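Local coordinates for cupin domain protein (Microcystis aeruginosa DIANCHI905, PDB 5ZBF) that probably acts as a cupin-family isomerase in the biosynthesis of the Choi moiety of aeruginosins, binding iron(II) and 4-hydroxyphenylpyruvic acid, at residues His45-Ile50 / Lys100-Ser105; Val77-Val82 / Leu106-Val111. All blocks are in the same frame, centred on the assembly; numbering follows the deposited sequence. Where two conformers were deposited one is given.

Contact 1: His45-Ile50 / Lys100-Ser105. With FE2 (Fe (II) ion), chain C; ENO (3-(4-hydroxy-phenyl)pyruvic acid), chain B.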
loop_
_atom_site.group_PDB
_atom_site.type_symbol
_atom_site.label_atom_id
_atom_site.label_comp_id
_atom_site.label_asym_id
_atom_site.label_seq_id
_atom_site.Cartn_x
_atom_site.Cartn_y
_atom_site.Cartn_z
ATOM N N HIS A 45 -14.358 8.323 -9.138
ATOM C CA HIS A 45 -15.019 7.041 -9.002
ATOM C C HIS A 45 -15.539 6.904 -7.588
ATOM O O HIS A 45 -15.012 7.547 -6.664
ATOM C CB HIS A 45 -14.060 5.896 -9.330
ATOM C CG HIS A 45 -12.657 6.126 -8.866
ATOM N ND1 HIS A 45 -12.304 6.125 -7.534
ATOM C CD2 HIS A 45 -11.519 6.355 -9.558
ATOM C CE1 HIS A 45 -11.008 6.343 -7.424
ATOM N NE2 HIS A 45 -10.507 6.486 -8.639
ATOM N N PRO A 46 -16.555 6.052 -7.399
ATOM C CA PRO A 46 -17.177 5.927 -6.083
ATOM C C PRO A 46 -16.254 5.307 -5.033
ATOM O O PRO A 46 -16.447 5.540 -3.839
ATOM C CB PRO A 46 -18.397 5.037 -6.347
ATOM C CG PRO A 46 -18.054 4.261 -7.566
ATOM C CD PRO A 46 -17.136 5.119 -8.384
ATOM N N GLU A 47 -15.256 4.544 -5.461
ATOM C CA GLU A 47 -14.276 4.018 -4.514
ATOM C C GLU A 47 -13.398 5.144 -3.986
ATOM O O GLU A 47 -12.943 6.011 -4.750
ATOM C CB GLU A 47 -13.391 2.948 -5.152
ATOM C CG GLU A 47 -14.133 1.681 -5.572
ATOM C CD GLU A 47 -14.805 1.776 -6.932
ATOM O OE1 GLU A 47 -14.613 2.785 -7.650
ATOM O OE2 GLU A 47 -15.533 0.826 -7.288
ATOM N N SER A 48 -13.183 5.131 -2.673
ATOM C CA SER A 48 -12.141 5.936 -2.050
ATOM C C SER A 48 -10.792 5.335 -2.392
ATOM O O SER A 48 -10.678 4.119 -2.599
ATOM C CB SER A 48 -12.303 5.956 -0.536
ATOM O OG SER A 48 -13.550 6.508 -0.168
ATOM N N GLN A 49 -9.776 6.186 -2.431
ATOM C CA GLN A 49 -8.459 5.788 -2.904
ATOM C C GLN A 49 -7.356 6.417 -2.070
ATOM O O GLN A 49 -7.423 7.594 -1.699
ATOM C CB GLN A 49 -8.308 6.205 -4.366
ATOM C CG GLN A 49 -6.969 5.882 -5.010
ATOM C CD GLN A 49 -6.868 6.426 -6.418
ATOM O OE1 GLN A 49 -5.924 7.140 -6.768
ATOM N NE2 GLN A 49 -7.857 6.102 -7.229
ATOM N N ILE A 50 -6.345 5.608 -1.785
ATOM C CA ILE A 50 -5.109 6.066 -1.171
ATOM C C ILE A 50 -3.953 5.422 -1.907
ATOM O O ILE A 50 -4.131 4.393 -2.552
ATOM C CB ILE A 50 -5.015 5.670 0.320
ATOM C CG1 ILE A 50 -5.148 4.148 0.501
ATOM C CG2 ILE A 50 -6.091 6.392 1.121
ATOM C CD1 ILE A 50 -4.983 3.666 1.925
ATOM N N LYS A 100 -8.080 0.806 -3.315
ATOM C CA LYS A 100 -9.395 1.361 -3.601
ATOM C C LYS A 100 -10.470 0.515 -2.937
ATOM O O LYS A 100 -10.401 -0.717 -2.949
ATOM C CB LYS A 100 -9.621 1.465 -5.110
ATOM C CG LYS A 100 -8.771 2.544 -5.755
ATOM C CD LYS A 100 -8.663 2.376 -7.256
ATOM C CE LYS A 100 -9.991 2.584 -7.945
ATOM N NZ LYS A 100 -9.783 2.706 -9.416
ATOM N N ARG A 101 -11.463 1.192 -2.361
ATOM C CA ARG A 101 -12.484 0.541 -1.552
ATOM C C ARG A 101 -13.661 1.488 -1.422
ATOM O O ARG A 101 -13.458 2.692 -1.256
ATOM C CB ARG A 101 -11.919 0.254 -0.162
ATOM C CG ARG A 101 -12.866 -0.472 0.759
ATOM C CD ARG A 101 -12.353 -0.471 2.180
ATOM N NE ARG A 101 -13.316 -1.116 3.056
ATOM C CZ ARG A 101 -13.487 -2.433 3.164
ATOM N NH1 ARG A 101 -14.399 -2.900 4.001
ATOM N NH2 ARG A 101 -12.754 -3.285 2.450
ATOM N N ILE A 102 -14.882 0.959 -1.518
ATOM C CA ILE A 102 -16.073 1.732 -1.169
ATOM C C ILE A 102 -16.092 1.833 0.350
ATOM O O ILE A 102 -16.234 0.819 1.036
ATOM C CB ILE A 102 -17.382 1.069 -1.651
ATOM C CG1 ILE A 102 -17.395 0.922 -3.178
ATOM C CG2 ILE A 102 -18.591 1.873 -1.170
ATOM C CD1 ILE A 102 -17.541 2.223 -3.935
ATOM N N THR A 103 -15.918 3.049 0.865
ATOM C CA THR A 103 -15.808 3.266 2.298
ATOM C C THR A 103 -17.081 3.791 2.921
ATOM O O THR A 103 -17.906 4.428 2.272
ATOM C CB THR A 103 -14.684 4.261 2.651
ATOM O OG1 THR A 103 -14.902 5.510 1.979
ATOM C CG2 THR A 103 -13.346 3.693 2.276
ATOM N N SER A 104 -17.217 3.526 4.214
ATOM C CA SER A 104 -18.316 4.037 5.011
ATOM C C SER A 104 -17.908 5.176 5.963
ATOM O O SER A 104 -18.776 5.904 6.458
ATOM C CB SER A 104 -18.907 2.884 5.829
ATOM O OG SER A 104 -17.879 2.149 6.486
ATOM N N SER A 105 -16.610 5.336 6.204
ATOM C CA SER A 105 -16.073 6.271 7.204
ATOM C C SER A 105 -16.338 7.740 6.872
ATOM O O SER A 105 -16.538 8.096 5.710
ATOM C CB SER A 105 -14.548 6.083 7.343
ATOM O OG SER A 105 -14.177 4.734 7.602
HETATM FE FE FE2 C . -8.411 6.995 -9.080
HETATM O O4 ENO B . -6.352 7.128 -9.522
HETATM C C9 ENO B . -5.171 6.519 -13.657
HETATM C C8 ENO B . -5.594 7.206 -14.796
HETATM C C7 ENO B . -6.058 8.520 -14.694
HETATM C C6 ENO B . -6.092 9.141 -13.447
HETATM C C5 ENO B . -5.669 8.453 -12.311
HETATM C C4 ENO B . -5.205 7.142 -12.409
HETATM O O3 ENO B . -6.476 9.197 -15.802
HETATM C C3 ENO B . -4.761 6.413 -11.154
HETATM C C2 ENO B . -5.988 6.221 -10.276
HETATM C C1 ENO B . -6.763 4.978 -10.340
HETATM O O2 ENO B . -6.276 3.937 -10.855
HETATM O O1 ENO B . -7.924 4.990 -9.869
HETATM O O HOH W 1 -15.895 5.291 -1.010
#

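Contact 2: Val77-Val82 / Leu106-Val111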
loop_
_atom_site.group_PDB
_atom_site.type_symbol
_atom_site.label_atom_id
_atom_site.label_comp_id
_atom_site.label_asym_id
_atom_site.label_seq_id
_atom_site.Cartn_x
_atom_site.Cartn_y
_atom_site.Cartn_z
ATOM N N VAL A 77 -4.668 10.902 -0.678
ATOM C CA VAL A 77 -5.969 10.464 -0.180
ATOM C C VAL A 77 -7.059 11.136 -1.019
ATOM O O VAL A 77 -7.207 12.361 -0.996
ATOM C CB VAL A 77 -6.150 10.825 1.314
ATOM C CG1 VAL A 77 -7.459 10.265 1.863
ATOM C CG2 VAL A 77 -4.974 10.321 2.149
ATOM N N ALA A 78 -7.795 10.329 -1.780
ATOM C CA ALA A 78 -8.901 10.822 -2.607
ATOM C C ALA A 78 -10.186 10.151 -2.142
ATOM O O ALA A 78 -10.419 8.970 -2.432
ATOM C CB ALA A 78 -8.640 10.513 -4.071
ATOM N N ASP A 79 -11.012 10.894 -1.405
ATOM C CA ASP A 79 -12.282 10.353 -0.926
ATOM C C ASP A 79 -13.250 10.100 -2.085
ATOM O O ASP A 79 -12.949 10.443 -3.221
ATOM C CB ASP A 79 -12.897 11.293 0.108
ATOM C CG ASP A 79 -12.168 11.243 1.456
ATOM O OD1 ASP A 79 -11.352 10.318 1.704
ATOM O OD2 ASP A 79 -12.417 12.137 2.274
ATOM N N ALA A 80 -14.401 9.498 -1.779
ATOM C CA ALA A 80 -15.356 9.049 -2.797
ATOM C C ALA A 80 -15.718 10.167 -3.762
ATOM O O ALA A 80 -16.085 11.260 -3.332
ATOM C CB ALA A 80 -16.615 8.503 -2.136
ATOM N N ASN A 81 -15.583 9.889 -5.063
ATOM C CA ASN A 81 -15.938 10.832 -6.133
ATOM C C ASN A 81 -15.213 12.179 -6.117
ATOM O O ASN A 81 -15.659 13.131 -6.763
ATOM C CB ASN A 81 -17.460 11.044 -6.166
ATOM C CG ASN A 81 -18.205 9.772 -6.493
ATOM O OD1 ASN A 81 -18.964 9.262 -5.674
ATOM N ND2 ASN A 81 -17.962 9.231 -7.689
ATOM N N VAL A 82 -14.095 12.262 -5.395
ATOM C CA VAL A 82 -13.270 13.466 -5.416
ATOM C C VAL A 82 -12.406 13.370 -6.662
ATOM O O VAL A 82 -11.701 12.375 -6.853
ATOM C CB VAL A 82 -12.389 13.584 -4.155
ATOM C CG1 VAL A 82 -11.398 14.738 -4.275
ATOM C CG2 VAL A 82 -13.268 13.752 -2.928
ATOM N N LEU A 106 -16.308 8.590 7.902
ATOM C CA LEU A 106 -16.386 10.045 7.732
ATOM C C LEU A 106 -15.215 10.578 6.895
ATOM O O LEU A 106 -14.177 9.940 6.839
ATOM C CB LEU A 106 -16.413 10.747 9.096
ATOM C CG LEU A 106 -17.745 10.661 9.832
ATOM C CD1 LEU A 106 -17.601 11.162 11.260
ATOM C CD2 LEU A 106 -18.825 11.421 9.084
ATOM N N PRO A 107 -15.381 11.753 6.254
ATOM C CA PRO A 107 -14.380 12.248 5.305
ATOM C C PRO A 107 -12.995 12.486 5.890
ATOM O O PRO A 107 -12.852 12.819 7.075
ATOM C CB PRO A 107 -14.965 13.588 4.837
ATOM C CG PRO A 107 -16.426 13.467 5.062
ATOM C CD PRO A 107 -16.551 12.647 6.313
ATOM N N SER A 108 -11.992 12.333 5.035
ATOM C CA SER A 108 -10.606 12.613 5.376
ATOM C C SER A 108 -10.359 14.114 5.473
ATOM O O SER A 108 -10.854 14.888 4.648
ATOM C CB SER A 108 -9.694 12.038 4.299
ATOM O OG SER A 108 -10.011 10.680 4.037
ATOM N N GLU A 109 -9.588 14.516 6.478
ATOM C CA GLU A 109 -9.271 15.931 6.696
ATOM C C GLU A 109 -8.110 16.405 5.809
ATOM O O GLU A 109 -7.952 17.600 5.580
ATOM C CB GLU A 109 -8.955 16.179 8.175
ATOM C CG GLU A 109 -8.603 17.619 8.511
ATOM N N ASP A 110 -7.306 15.477 5.298
ATOM C CA ASP A 110 -6.140 15.842 4.503
ATOM C C ASP A 110 -6.102 15.042 3.208
ATOM O O ASP A 110 -6.414 13.845 3.221
ATOM C CB ASP A 110 -4.868 15.579 5.315
ATOM C CG ASP A 110 -4.877 16.282 6.656
ATOM O OD1 ASP A 110 -4.606 17.501 6.700
ATOM O OD2 ASP A 110 -5.157 15.614 7.672
ATOM N N VAL A 111 -5.725 15.700 2.101
ATOM C CA VAL A 111 -5.490 15.017 0.811
ATOM C C VAL A 111 -4.084 14.403 0.697
ATOM O O VAL A 111 -3.842 13.536 -0.158
ATOM C CB VAL A 111 -5.745 15.932 -0.421
ATOM C CG1 VAL A 111 -7.206 16.378 -0.468
ATOM C CG2 VAL A 111 -4.814 17.143 -0.448
HETATM O O HOH W 2 -10.750 14.816 1.646
#

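Contact 1: His45-Ile50 / Lys100-Ser105
Ser48 and Arg101 form an antiparallel hydrogen-bonded pair. Ser48 N donates to Arg101 O at 2.8 Å, a bent bond (132° at the hydrogen). The return bond, from Arg101 N to Ser48 O at 3.0 Å, is straighter (154°). Lys100 CA adds a CA-H...O contact to that same Ser48 O.

On the face of the sheet that carries Ser48, its OG meets Thr103 OG1 at 2.7 Å in a hydrogen bond between hydroxyls. A water ties this pair to the backbone, giving a hydrogen to Pro46 O, accepting one from Thr103 N and bonding to Ser48 OG. Outside the segments, the Arg101 guanidinium reaches Thr27 and forms a salt bridge with Glu210.

Next to this pairing, at the start of strand 48-55, lies the metal centre of the cupin barrel. His45 NE2 binds iron(II) at 2.2 Å; Gln49 is a second ligand, His43 and His84 add two more, and the keto O4 and carboxylate O1 of 4-hydroxyphenylpyruvic acid bring the total to six. The other imidazole nitrogen, His45 ND1, donates to Glu47 O at 2.9 Å, nearly in the ring plane, which, with the metal bond at NE2, helps to fix the rotation of the ring. Lys100 NZ donates to the ligand's O1 at 3.0 Å, so this oxygen is held by both metal and lysine.

The aliphatic part of the lysine packs along Gln49, pointing the same way, then turns about its CG-CD bond (chi3 66°) to bring CE over one face of the His45 ring, a CH-pi contact with CE 4.1 Å from the centroid. At the exposed margin, Ile102 CD1 lies 3.8 Å from Pro46 CB and also touches Glu47 CG.

Contact 2: Val77-Val82 / Leu106-Val111
Asp79 grips Ser108 with both carboxylate oxygens. Ser108 OG donates to Asp79 OD1 at 2.7 Å and Ser108 N to Asp79 OD2 at 2.8 Å, each oxygen using its syn lone pair, so that one residue's hydroxyl and amide share the mouth of the carboxylate. A water bridges from Asp79 OD2 to Ser108 O, and Pro107 CA lies against that same carboxylate oxygen. Replacing Asp79 by alanine removes both acceptors and would probably leave the Ser108 amide without its mate and the loop freer to move.

Farther along, Val77 N donates to Val111 O at 2.8 Å. Val77 holds CG1 opposite its own N (chi1 -175°), which sets this methyl 3.4 Å from Ser108 OG, while its CB packs on Asp110 O.

Behind the first shell, Asp79 opens a type II beta turn that runs to Val82, closed by Val82 N on Asp79 O, and Ser133 OG hydrogen-bonds Ser108 OG. The contact thus joins the end of strand 74-78 to the loop between strands 94-101 and 112-119, with Val111 also resting on Ile62 of strand 57-62.

Overall arrangement
The two contacts lie about 9 Å apart, centre to centre, on the same side of the chain's centre, and their segments alternate along the sequence: 45-50, 77-82, 100-105, 106-111. Strand 48-55 links them, pairing with 94-101 in contact 1 and with 74-78, the strand of contact 2, on its other flank. Backbone bonds from Gln49 O to Ala78 N and from His45 O to Asn81 N join them. Contact 1 carries part of the iron and ligand site, whereas contact 2 is a hydrogen-bonded surface contact where the chain leaves strand 94-101 for strand 112-119, its Asp79 side chain about 11 Å from the iron, consistent with a bicupin whose metal-bearing half continues into a second cupin unit.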